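Local coordinates for nucleotidyl transferase AbiEii/AbiGii toxin family protein (Mycobacterium tuberculosis, PDB 6Y56), which is the nucleotidyltransferase toxin MenT4 of a toxin-antitoxin system, which probably transfers nucleotides to an RNA such as the tRNA acceptor stem, at residues 132-137 with 286-291; 162-167 with 196-201; 169-174 with 224-229; 188-193 with 258-263. One frame throughout, in Å; residues are numbered along the deposited sequence.

Contact 1. Residues 132-137 with 286-291; sequences PLALPS and NALAVL
Leu135 places CG beside its own backbone N (chi1 -60°), and with chi2 at -178° its CD2 branch is the one that reaches across to Leu291. The contact is loop-to-helix packing: the connection between strands 125-129 and 138-141 lies against helix 281-292, the last helix of this AbiEii-type nucleotidyltransferase. CD2 of Leu135 touches CB of Leu291 at 4.0 Å, and the same methyl sits 3.8 Å from the carbonyl O of Leu291, so it meets the root of that side chain and its backbone. The two leucines run at an oblique angle to each other. One helical turn earlier, the buried methyl CB of Ala134 packs on CD2 of Leu288 at 3.8 Å. Leu202 of helix 196-212 touches Ala134, Leu135 and Leu291, making a third element of this apolar patch. The direct contact is thus apolar, while the polar link is made by one water, which donates to O of Ala134 at 2.9 Å and to O of Leu288 at 2.6 Å.

Contact 2. Residues 162-167 with 196-201; sequences AEAEAC and EPLVRR
Directly after Ala164, whose methyl packs against Leu198 and Val199, comes Glu165, and its carboxylate atom OE2 is gripped by the backbone N of Ala134 and by NZ of Lys206. The other oxygen, OE1, takes the N-H of Leu135, so the buried carboxylate is held through both of its oxygens, and the lysine would probably favour its ionised form. The contact itself is helix-helix packing between the start of helix 163-174, with Ala162 at its N-cap position, and the start of helix 196-212. The short segments approach to 8.6 Å between axes and cross at -45°, with their N-to-C directions broadly alike. A small residue sits where they come close: CA of Ala164 is 5.3 Å from CA of Val199. CB of Ala164 rests on two branches of the other helix, CD2 of Leu198 at 3.7 Å and CG2 of Val199 at 3.9 Å. Leu198 carries its CG opposite the backbone N (chi1 176°), which extends the branch toward this methyl. Val199 divides its two methyls between successive turns of the facing helix. CG2 lies against the backbone of Ala164, 3.7 Å from its carbonyl O. CG1, trans to the backbone N at chi1 169°, points to the next turn, where Cys167 is buried. Cys167 also touches Phe260. On the side facing helix 196-212, SG of Cys167 meets CG1 of Val199 at 4.0 Å.

Contact 3. Residues 169-174 with 224-229; sequences EKLARY and EDVLAA
Leu171 is the first residue of 169-174 to meet the facing segment, and it does so with both side chain and backbone. Its CD2 methyl approaches CG1 of Val226 at 4.2 Å, a loose apolar contact, while its carbonyl O lies 3.9 Å from CG2 of the same valine. That carbonyl also accepts a weak hydrogen bond from NE1 of Trp203 on helix 196-212, so polar and apolar neighbours share it.

One turn later, at the end of the helix, comes Tyr174. Its CG is opposite the backbone N (chi1 -164°), and the ring reaches Val226 with its CD2-CE2 side, the two side chains standing at about a right angle. CD2 of Tyr174 touches CG1 of Val226 at 3.8 Å. CE2 of Tyr174 lies 3.8 Å from the carbonyl O of Val226, which sits at the ring edge close to its plane. Val226 therefore meets Leu171 and Tyr174 with both methyls, and all three residues are buried. Arg230 makes a cation-pi contact with the tyrosine ring and also donates to O of Tyr174. The neighbouring carboxylate of Asp225 forms a salt bridge with Arg175, just beyond the helix end.

The arrangement is apolar side-chain packing of the C-terminal turn of helix 163-174 against the short helix 224-227, within the predominantly helical C-terminal half of this AbiEii-family nucleotidyltransferase.

Contact 4. Residues 188-193 with 258-263; sequences HFASRT and KRFAFL
The type I beta turn from Phe189 to Arg192, which follows on from helix 180-189, packs here against Arg259 of helix 249-259 and Phe260, the first residue to leave helical geometry. The central pair is Ala190 and Arg259. CB of Ala190 lies 3.6 Å from CG of Arg259, a contact with the aliphatic stem of the arginine and not with its charge. Arg259 leaves the backbone with CG trans to N (chi1 179°), which carries CG onto the alanine methyl. The bend at chi2 (64°) then turns CD and the guanidinium past O of Ala190, which lies at the edge of the guanidinium, near its plane. NE of Arg259 is 4.0 Å from this oxygen, too far to bond; the charge is paired instead with Glu196, at the start of helix 196-212.

Phe260 adds the second point of contact. CZ of its ring meets CB of Phe189 at 4.3 Å, with that carbon near the ring plane at the edge, and CE2 of Phe260 is likewise 4.3 Å from CB of Ala190. The rest of the Phe189 side chain leads away, toward Glu163, Ala166 and Cys167.

Just before the turn, O of His188 accepts from N of Ser191 at 2.9 Å and from OG of Ser191 at 2.8 Å. The hydroxyl lies in the carbonyl plane on a lone pair (angle at O 132°), so the Ser191 side chain is tied back to the carbonyl of His188. The whole is packing of a type I turn against the arginine stem and phenylalanine ring at the C-terminal end of helix 249-259, in the helical part of the toxin.

Overall arrangement
The first segments of the four contacts follow one another along the chain, from the loop 132-137 through helix 163-174 to helix 180-189. Contact 1 spans the longest interval and brings in the C-terminal helix; the other three lie within that interval, and their segments alternate. Contacts 2 and 3 share helix 163-174, their centres about 13 Å apart. Contact 4 is centred about 11 Å from the centre of contact 2, to which two salt bridges join it, and about 12 Å from that of contact 3. Contacts 1 and 4, with centres about 22 Å apart, do not touch. Helix 163-174 thus links the loop beyond the mixed sheet to the helical half of this nucleotidyltransferase.

Contact 1. Residues 132-137 with 286-291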
loop_
_atom_site.group_PDB
_atom_site.type_symbol
_atom_site.label_atom_id
_atom_site.label_comp_id
_atom_site.label_asym_id
_atom_site.label_seq_id
_atom_site.Cartn_x
_atom_site.Cartn_y
_atom_site.Cartn_z
ATOM N N PRO A 132 -8.233 11.610 -5.434
ATOM C CA PRO A 132 -6.985 11.803 -6.179
ATOM C C PRO A 132 -5.778 11.913 -5.251
ATOM O O PRO A 132 -5.859 12.461 -4.149
ATOM C CB PRO A 132 -7.222 13.117 -6.933
ATOM C CG PRO A 132 -8.723 13.243 -7.013
ATOM C CD PRO A 132 -9.240 12.639 -5.745
ATOM N N LEU A 133 -4.650 11.383 -5.715
ATOM C CA LEU A 133 -3.386 11.592 -5.021
ATOM C C LEU A 133 -2.997 13.061 -5.074
ATOM O O LEU A 133 -3.354 13.796 -6.000
ATOM C CB LEU A 133 -2.275 10.757 -5.647
ATOM C CG LEU A 133 -2.441 9.257 -5.417
ATOM C CD1 LEU A 133 -1.367 8.482 -6.149
ATOM C CD2 LEU A 133 -2.419 8.907 -3.928
ATOM N N ALA A 134 -2.252 13.486 -4.064
ATOM C CA ALA A 134 -1.863 14.883 -3.959
ATOM C C ALA A 134 -0.613 15.207 -4.761
ATOM O O ALA A 134 -0.487 16.329 -5.258
ATOM C CB ALA A 134 -1.627 15.251 -2.493
ATOM N N LEU A 135 0.309 14.258 -4.904
ATOM C CA LEU A 135 1.609 14.494 -5.507
ATOM C C LEU A 135 1.758 13.705 -6.800
ATOM O O LEU A 135 1.157 12.640 -6.952
ATOM C CB LEU A 135 2.726 14.063 -4.549
ATOM C CG LEU A 135 2.772 14.773 -3.203
ATOM C CD1 LEU A 135 3.959 14.271 -2.403
ATOM C CD2 LEU A 135 2.859 16.281 -3.400
ATOM N N PRO A 136 2.574 14.187 -7.739
ATOM C CA PRO A 136 2.817 13.418 -8.962
ATOM C C PRO A 136 3.443 12.074 -8.635
ATOM O O PRO A 136 4.237 11.940 -7.705
ATOM C CB PRO A 136 3.792 14.299 -9.749
ATOM C CG PRO A 136 3.579 15.673 -9.209
ATOM C CD PRO A 136 3.243 15.500 -7.762
ATOM N N SER A 137 3.080 11.069 -9.421
ATOM C CA SER A 137 3.640 9.741 -9.224
ATOM C C SER A 137 5.103 9.706 -9.653
ATOM O O SER A 137 5.599 10.586 -10.370
ATOM C CB SER A 137 2.878 8.713 -10.058
ATOM O OG SER A 137 2.844 9.075 -11.425
ATOM N N ASN A 286 -7.111 24.315 -1.153
ATOM C CA ASN A 286 -6.011 25.200 -1.526
ATOM C C ASN A 286 -4.668 24.640 -1.075
ATOM O O ASN A 286 -3.673 24.745 -1.802
ATOM C CB ASN A 286 -6.222 26.598 -0.941
ATOM C CG ASN A 286 -7.267 27.410 -1.704
ATOM O OD1 ASN A 286 -7.638 27.074 -2.825
ATOM N ND2 ASN A 286 -7.734 28.482 -1.091
ATOM N N ALA A 287 -4.619 24.049 0.121
ATOM C CA ALA A 287 -3.379 23.451 0.612
ATOM C C ALA A 287 -2.955 22.275 -0.255
ATOM O O ALA A 287 -1.758 22.080 -0.505
ATOM C CB ALA A 287 -3.549 23.008 2.064
ATOM N N LEU A 288 -3.922 21.494 -0.741
ATOM C CA LEU A 288 -3.588 20.439 -1.691
ATOM C C LEU A 288 -3.148 21.026 -3.029
ATOM O O LEU A 288 -2.210 20.520 -3.658
ATOM C CB LEU A 288 -4.778 19.493 -1.864
ATOM C CG LEU A 288 -5.062 18.551 -0.687
ATOM C CD1 LEU A 288 -6.475 18.004 -0.801
ATOM C CD2 LEU A 288 -4.057 17.403 -0.604
ATOM N N ALA A 289 -3.792 22.112 -3.464
ATOM C CA ALA A 289 -3.463 22.712 -4.756
ATOM C C ALA A 289 -2.026 23.222 -4.793
ATOM O O ALA A 289 -1.342 23.086 -5.816
ATOM C CB ALA A 289 -4.452 23.830 -5.091
ATOM N N VAL A 290 -1.543 23.807 -3.691
ATOM C CA VAL A 290 -0.170 24.312 -3.702
ATOM C C VAL A 290 0.827 23.173 -3.890
ATOM O O VAL A 290 1.932 23.387 -4.402
ATOM C CB VAL A 290 0.165 25.169 -2.464
ATOM C CG1 VAL A 290 -0.927 26.165 -2.148
ATOM C CG2 VAL A 290 0.433 24.305 -1.271
ATOM N N LEU A 291 0.459 21.951 -3.492
ATOM C CA LEU A 291 1.352 20.807 -3.641
ATOM C C LEU A 291 1.281 20.168 -5.022
ATOM O O LEU A 291 2.223 19.470 -5.409
ATOM C CB LEU A 291 1.027 19.740 -2.597
ATOM C CG LEU A 291 1.094 20.149 -1.134
ATOM C CD1 LEU A 291 0.596 19.005 -0.274
ATOM C CD2 LEU A 291 2.510 20.545 -0.743
HETATM O O HOH W 1 -2.628 18.046 -4.357
#

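Contact 2. Residues 162-167 with 196-201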
loop_
_atom_site.group_PDB
_atom_site.type_symbol
_atom_site.label_atom_id
_atom_site.label_comp_id
_atom_site.label_asym_id
_atom_site.label_seq_id
_atom_site.Cartn_x
_atom_site.Cartn_y
_atom_site.Cartn_z
ATOM N N ALA A 162 4.197 8.805 -4.682
ATOM C CA ALA A 162 5.403 9.425 -4.159
ATOM C C ALA A 162 5.643 8.952 -2.737
ATOM O O ALA A 162 4.700 8.707 -1.972
ATOM C CB ALA A 162 5.252 10.944 -4.163
ATOM N N GLU A 163 6.920 8.829 -2.374
ATOM C CA GLU A 163 7.264 8.249 -1.084
ATOM C C GLU A 163 6.714 9.066 0.086
ATOM O O GLU A 163 6.256 8.492 1.075
ATOM C CB GLU A 163 8.773 8.053 -0.969
ATOM C CG GLU A 163 9.132 7.279 0.268
ATOM C CD GLU A 163 10.570 6.817 0.295
ATOM O OE1 GLU A 163 11.193 6.719 -0.786
ATOM O OE2 GLU A 163 11.058 6.530 1.409
ATOM N N ALA A 164 6.754 10.398 -0.001
ATOM C CA ALA A 164 6.204 11.219 1.078
ATOM C C ALA A 164 4.709 10.982 1.232
ATOM O O ALA A 164 4.181 10.982 2.353
ATOM C CB ALA A 164 6.454 12.697 0.795
ATOM N N GLU A 165 4.005 10.800 0.110
ATOM C CA GLU A 165 2.571 10.552 0.162
ATOM C C GLU A 165 2.267 9.148 0.679
ATOM O O GLU A 165 1.295 8.954 1.409
ATOM C CB GLU A 165 1.944 10.805 -1.209
ATOM C CG GLU A 165 0.432 10.719 -1.202
ATOM C CD GLU A 165 -0.209 11.482 -2.334
ATOM O OE1 GLU A 165 0.486 11.812 -3.324
ATOM O OE2 GLU A 165 -1.421 11.754 -2.242
ATOM N N ALA A 166 3.077 8.156 0.305
ATOM C CA ALA A 166 2.876 6.813 0.841
ATOM C C ALA A 166 3.024 6.806 2.357
ATOM O O ALA A 166 2.237 6.164 3.070
ATOM C CB ALA A 166 3.883 5.846 0.212
ATOM N N CYS A 167 4.016 7.539 2.869
ATOM C CA CYS A 167 4.205 7.612 4.309
ATOM C C CYS A 167 3.024 8.319 4.972
ATOM O O CYS A 167 2.490 7.836 5.982
ATOM C CB CYS A 167 5.526 8.319 4.602
ATOM S SG CYS A 167 6.008 8.271 6.330
ATOM N N GLU A 196 10.124 15.795 6.228
ATOM C CA GLU A 196 9.259 15.905 7.402
ATOM C C GLU A 196 8.126 16.907 7.256
ATOM O O GLU A 196 6.969 16.543 7.552
ATOM C CB GLU A 196 10.094 16.199 8.653
ATOM C CG GLU A 196 10.944 15.039 9.119
ATOM C CD GLU A 196 11.778 15.360 10.338
ATOM O OE1 GLU A 196 11.693 16.489 10.863
ATOM O OE2 GLU A 196 12.532 14.469 10.761
ATOM N N PRO A 197 8.357 18.158 6.844
ATOM C CA PRO A 197 7.222 19.089 6.739
ATOM C C PRO A 197 6.190 18.631 5.726
ATOM O O PRO A 197 4.987 18.842 5.919
ATOM C CB PRO A 197 7.885 20.409 6.320
ATOM C CG PRO A 197 9.326 20.263 6.713
ATOM C CD PRO A 197 9.635 18.818 6.507
ATOM N N LEU A 198 6.632 18.005 4.634
ATOM C CA LEU A 198 5.698 17.553 3.611
ATOM C C LEU A 198 4.884 16.353 4.082
ATOM O O LEU A 198 3.662 16.315 3.879
ATOM C CB LEU A 198 6.480 17.226 2.341
ATOM C CG LEU A 198 5.663 16.641 1.192
ATOM C CD1 LEU A 198 4.576 17.589 0.700
ATOM C CD2 LEU A 198 6.625 16.309 0.061
ATOM N N VAL A 199 5.538 15.383 4.730
ATOM C CA VAL A 199 4.820 14.233 5.275
ATOM C C VAL A 199 3.802 14.686 6.316
ATOM O O VAL A 199 2.646 14.239 6.316
ATOM C CB VAL A 199 5.798 13.186 5.839
ATOM C CG1 VAL A 199 5.033 12.134 6.647
ATOM C CG2 VAL A 199 6.536 12.505 4.712
ATOM N N ARG A 200 4.189 15.616 7.190
ATOM C CA ARG A 200 3.272 16.077 8.225
ATOM C C ARG A 200 2.086 16.815 7.622
ATOM O O ARG A 200 0.936 16.602 8.036
ATOM C CB ARG A 200 4.032 16.976 9.197
ATOM C CG ARG A 200 3.192 17.563 10.324
ATOM C CD ARG A 200 4.049 18.362 11.315
ATOM N NE ARG A 200 4.781 19.424 10.640
ATOM C CZ ARG A 200 6.094 19.617 10.708
ATOM N NH1 ARG A 200 6.875 18.852 11.457
ATOM N NH2 ARG A 200 6.629 20.617 10.027
ATOM N N ARG A 201 2.345 17.693 6.649
ATOM C CA ARG A 201 1.275 18.423 5.977
ATOM C C ARG A 201 0.327 17.468 5.272
ATOM O O ARG A 201 -0.897 17.552 5.441
ATOM C CB ARG A 201 1.879 19.441 5.001
ATOM C CG ARG A 201 0.884 20.147 4.078
ATOM C CD ARG A 201 -0.181 20.903 4.848
ATOM N NE ARG A 201 0.374 21.918 5.743
ATOM C CZ ARG A 201 0.414 23.221 5.475
ATOM N NH1 ARG A 201 0.912 24.063 6.374
ATOM N NH2 ARG A 201 -0.047 23.684 4.320
#

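Contact 3. Residues 169-174 with 224-229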
loop_
_atom_site.group_PDB
_atom_site.type_symbol
_atom_site.label_atom_id
_atom_site.label_comp_id
_atom_site.label_asym_id
_atom_site.label_seq_id
_atom_site.Cartn_x
_atom_site.Cartn_y
_atom_site.Cartn_z
ATOM N N GLU A 169 -0.056 8.454 3.883
ATOM C CA GLU A 169 -1.202 7.552 3.860
ATOM C C GLU A 169 -1.088 6.483 4.940
ATOM O O GLU A 169 -2.083 6.131 5.588
ATOM C CB GLU A 169 -1.347 6.913 2.478
ATOM C CG GLU A 169 -1.840 7.888 1.423
ATOM C CD GLU A 169 -2.545 7.222 0.259
ATOM O OE1 GLU A 169 -2.461 5.984 0.114
ATOM O OE2 GLU A 169 -3.174 7.955 -0.524
ATOM N N LYS A 170 0.116 5.963 5.163
ATOM C CA LYS A 170 0.296 4.972 6.219
ATOM C C LYS A 170 -0.004 5.571 7.578
ATOM O O LYS A 170 -0.689 4.953 8.402
ATOM C CB LYS A 170 1.725 4.433 6.195
ATOM C CG LYS A 170 2.005 3.401 5.122
ATOM C CD LYS A 170 1.402 2.058 5.499
ATOM C CE LYS A 170 1.467 1.119 4.322
ATOM N NZ LYS A 170 0.964 -0.209 4.728
ATOM N N LEU A 171 0.470 6.791 7.816
ATOM C CA LEU A 171 0.207 7.458 9.083
ATOM C C LEU A 171 -1.269 7.778 9.257
ATOM O O LEU A 171 -1.782 7.790 10.385
ATOM C CB LEU A 171 1.026 8.743 9.145
ATOM C CG LEU A 171 2.538 8.580 9.262
ATOM C CD1 LEU A 171 3.259 9.895 8.968
ATOM C CD2 LEU A 171 2.887 8.033 10.646
ATOM N N ALA A 172 -1.955 8.081 8.155
ATOM C CA ALA A 172 -3.379 8.378 8.232
ATOM C C ALA A 172 -4.179 7.156 8.656
ATOM O O ALA A 172 -5.134 7.271 9.429
ATOM C CB ALA A 172 -3.873 8.920 6.889
ATOM N N ARG A 173 -3.817 5.983 8.169
ATOM C CA ARG A 173 -4.516 4.791 8.640
ATOM C C ARG A 173 -4.092 4.417 10.053
ATOM O O ARG A 173 -4.935 4.031 10.874
ATOM C CB ARG A 173 -4.283 3.626 7.695
ATOM C CG ARG A 173 -4.992 2.368 8.189
ATOM C CD ARG A 173 -5.323 1.437 7.047
ATOM N NE ARG A 173 -4.124 0.775 6.555
ATOM C CZ ARG A 173 -4.067 0.099 5.416
ATOM N NH1 ARG A 173 -5.142 0.015 4.642
ATOM N NH2 ARG A 173 -2.934 -0.483 5.047
ATOM N N TYR A 174 -2.792 4.525 10.350
ATOM C CA TYR A 174 -2.281 4.225 11.685
ATOM C C TYR A 174 -2.998 5.044 12.742
ATOM O O TYR A 174 -3.224 4.562 13.860
ATOM C CB TYR A 174 -0.786 4.538 11.687
ATOM C CG TYR A 174 0.046 3.971 12.809
ATOM C CD1 TYR A 174 0.382 2.625 12.852
ATOM C CD2 TYR A 174 0.564 4.806 13.785
ATOM C CE1 TYR A 174 1.184 2.124 13.874
ATOM C CE2 TYR A 174 1.360 4.321 14.798
ATOM C CZ TYR A 174 1.662 2.989 14.837
ATOM O OH TYR A 174 2.460 2.525 15.864
ATOM N N GLU A 224 -1.367 12.500 19.516
ATOM C CA GLU A 224 -1.289 11.290 20.326
ATOM C C GLU A 224 -1.967 10.099 19.670
ATOM O O GLU A 224 -1.674 8.961 20.045
ATOM C CB GLU A 224 -1.923 11.523 21.698
ATOM C CG GLU A 224 -1.161 12.496 22.578
ATOM C CD GLU A 224 -1.472 13.950 22.266
ATOM O OE1 GLU A 224 -2.390 14.215 21.453
ATOM O OE2 GLU A 224 -0.783 14.828 22.837
ATOM N N ASP A 225 -2.879 10.331 18.720
ATOM C CA ASP A 225 -3.466 9.217 17.978
ATOM C C ASP A 225 -2.390 8.335 17.357
ATOM O O ASP A 225 -2.586 7.125 17.199
ATOM C CB ASP A 225 -4.373 9.731 16.854
ATOM C CG ASP A 225 -5.541 10.575 17.349
ATOM O OD1 ASP A 225 -5.842 10.592 18.558
ATOM O OD2 ASP A 225 -6.182 11.242 16.500
ATOM N N VAL A 226 -1.256 8.920 16.987
ATOM C CA VAL A 226 -0.134 8.183 16.423
ATOM C C VAL A 226 0.991 8.000 17.436
ATOM O O VAL A 226 1.633 6.950 17.465
ATOM C CB VAL A 226 0.378 8.880 15.141
ATOM C CG1 VAL A 226 1.708 8.297 14.691
ATOM C CG2 VAL A 226 -0.653 8.786 14.034
ATOM N N LEU A 227 1.246 9.015 18.263
ATOM C CA LEU A 227 2.463 9.061 19.064
ATOM C C LEU A 227 2.307 8.528 20.478
ATOM O O LEU A 227 3.314 8.419 21.182
ATOM C CB LEU A 227 3.023 10.485 19.116
ATOM C CG LEU A 227 3.521 11.023 17.779
ATOM C CD1 LEU A 227 4.218 12.356 17.998
ATOM C CD2 LEU A 227 4.450 10.024 17.106
ATOM N N ALA A 228 1.098 8.207 20.926
ATOM C CA ALA A 228 0.974 7.566 22.226
ATOM C C ALA A 228 1.606 6.183 22.170
ATOM O O ALA A 228 1.589 5.506 21.138
ATOM C CB ALA A 228 -0.492 7.449 22.636
ATOM N N ALA A 229 2.192 5.770 23.288
ATOM C CA ALA A 229 2.811 4.457 23.342
ATOM C C ALA A 229 1.748 3.395 23.107
ATOM O O ALA A 229 0.681 3.413 23.727
ATOM C CB ALA A 229 3.479 4.246 24.700
#

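Contact 4. Residues 188-193 with 258-263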
loop_
_atom_site.group_PDB
_atom_site.type_symbol
_atom_site.label_atom_id
_atom_site.label_comp_id
_atom_site.label_asym_id
_atom_site.label_seq_id
_atom_site.Cartn_x
_atom_site.Cartn_y
_atom_site.Cartn_z
ATOM N N HIS A 188 10.121 0.785 8.148
ATOM C CA HIS A 188 10.997 1.016 7.004
ATOM C C HIS A 188 11.082 2.492 6.657
ATOM O O HIS A 188 12.175 2.998 6.395
ATOM C CB HIS A 188 10.532 0.205 5.797
ATOM C CG HIS A 188 11.108 -1.168 5.746
ATOM N ND1 HIS A 188 12.419 -1.414 5.397
ATOM C CD2 HIS A 188 10.552 -2.373 6.008
ATOM C CE1 HIS A 188 12.644 -2.716 5.448
ATOM N NE2 HIS A 188 11.527 -3.320 5.813
ATOM N N PHE A 189 9.948 3.204 6.636
ATOM C CA PHE A 189 10.020 4.633 6.341
ATOM C C PHE A 189 10.924 5.332 7.344
ATOM O O PHE A 189 11.668 6.253 6.988
ATOM C CB PHE A 189 8.630 5.279 6.351
ATOM C CG PHE A 189 7.801 4.993 5.134
ATOM C CD1 PHE A 189 8.173 5.446 3.883
ATOM C CD2 PHE A 189 6.636 4.266 5.252
ATOM C CE1 PHE A 189 7.394 5.165 2.770
ATOM C CE2 PHE A 189 5.847 3.993 4.150
ATOM C CZ PHE A 189 6.227 4.437 2.907
ATOM N N ALA A 190 10.905 4.871 8.596
ATOM C CA ALA A 190 11.719 5.477 9.640
ATOM C C ALA A 190 13.209 5.283 9.414
ATOM O O ALA A 190 14.010 6.002 10.025
ATOM C CB ALA A 190 11.319 4.909 11.000
ATOM N N SER A 191 13.598 4.328 8.576
ATOM C CA SER A 191 14.998 4.090 8.248
ATOM C C SER A 191 15.441 4.815 6.986
ATOM O O SER A 191 16.614 4.716 6.613
ATOM C CB SER A 191 15.258 2.588 8.085
ATOM O OG SER A 191 14.751 2.139 6.844
ATOM N N ARG A 192 14.542 5.531 6.323
ATOM C CA ARG A 192 14.818 6.204 5.065
ATOM C C ARG A 192 14.725 7.711 5.257
ATOM O O ARG A 192 14.291 8.201 6.303
ATOM C CB ARG A 192 13.836 5.726 3.986
ATOM C CG ARG A 192 13.990 4.232 3.673
ATOM C CD ARG A 192 12.808 3.657 2.892
ATOM N NE ARG A 192 12.659 4.282 1.585
ATOM C CZ ARG A 192 13.291 3.881 0.487
ATOM N NH1 ARG A 192 14.115 2.842 0.532
ATOM N NH2 ARG A 192 13.093 4.525 -0.653
ATOM N N THR A 193 15.162 8.451 4.239
ATOM C CA THR A 193 15.012 9.900 4.275
ATOM C C THR A 193 13.532 10.248 4.293
ATOM O O THR A 193 12.741 9.670 3.546
ATOM C CB THR A 193 15.681 10.520 3.048
ATOM O OG1 THR A 193 17.101 10.384 3.168
ATOM C CG2 THR A 193 15.333 11.997 2.942
ATOM N N LYS A 258 9.443 7.079 18.054
ATOM C CA LYS A 258 10.521 8.052 18.182
ATOM C C LYS A 258 10.733 8.827 16.890
ATOM O O LYS A 258 10.865 10.058 16.907
ATOM C CB LYS A 258 11.815 7.349 18.571
ATOM C CG LYS A 258 12.962 8.304 18.793
ATOM C CD LYS A 258 14.172 7.531 19.217
ATOM C CE LYS A 258 15.326 8.493 19.413
ATOM N NZ LYS A 258 16.574 7.802 19.838
ATOM N N ARG A 259 10.793 8.125 15.760
ATOM C CA ARG A 259 11.132 8.796 14.511
ATOM C C ARG A 259 10.079 9.817 14.115
ATOM O O ARG A 259 10.415 10.865 13.550
ATOM C CB ARG A 259 11.299 7.777 13.378
ATOM C CG ARG A 259 11.644 8.400 12.013
ATOM C CD ARG A 259 13.004 9.090 12.061
ATOM N NE ARG A 259 13.345 9.870 10.870
ATOM C CZ ARG A 259 13.035 11.153 10.709
ATOM N NH1 ARG A 259 12.340 11.793 11.640
ATOM N NH2 ARG A 259 13.413 11.800 9.611
ATOM N N PHE A 260 8.808 9.530 14.400
ATOM C CA PHE A 260 7.715 10.378 13.948
ATOM C C PHE A 260 7.337 11.451 14.957
ATOM O O PHE A 260 6.276 12.074 14.828
ATOM C CB PHE A 260 6.534 9.531 13.477
ATOM C CG PHE A 260 6.802 8.856 12.155
ATOM C CD1 PHE A 260 6.641 9.555 10.971
ATOM C CD2 PHE A 260 7.283 7.559 12.103
ATOM C CE1 PHE A 260 6.923 8.959 9.748
ATOM C CE2 PHE A 260 7.560 6.956 10.886
ATOM C CZ PHE A 260 7.382 7.661 9.711
ATOM N N ALA A 261 8.215 11.711 15.928
ATOM C CA ALA A 261 8.006 12.811 16.865
ATOM C C ALA A 261 7.753 14.140 16.157
ATOM O O ALA A 261 7.024 14.988 16.684
ATOM C CB ALA A 261 9.221 12.928 17.793
ATOM N N PHE A 262 8.333 14.338 14.964
ATOM C CA PHE A 262 8.155 15.588 14.228
ATOM C C PHE A 262 6.699 15.887 13.905
ATOM O O PHE A 262 6.366 17.041 13.616
ATOM C CB PHE A 262 9.002 15.604 12.940
ATOM C CG PHE A 262 8.525 14.641 11.873
ATOM C CD1 PHE A 262 7.567 15.019 10.937
ATOM C CD2 PHE A 262 9.037 13.359 11.817
ATOM C CE1 PHE A 262 7.135 14.126 9.970
ATOM C CE2 PHE A 262 8.614 12.466 10.854
ATOM C CZ PHE A 262 7.654 12.846 9.926
ATOM N N LEU A 263 5.823 14.880 13.938
ATOM C CA LEU A 263 4.412 15.141 13.686
ATOM C C LEU A 263 3.804 16.052 14.737
ATOM O O LEU A 263 2.753 16.647 14.488
ATOM C CB LEU A 263 3.620 13.833 13.624
ATOM C CG LEU A 263 3.994 12.894 12.482
ATOM C CD1 LEU A 263 3.260 11.587 12.683
ATOM C CD2 LEU A 263 3.657 13.505 11.123
#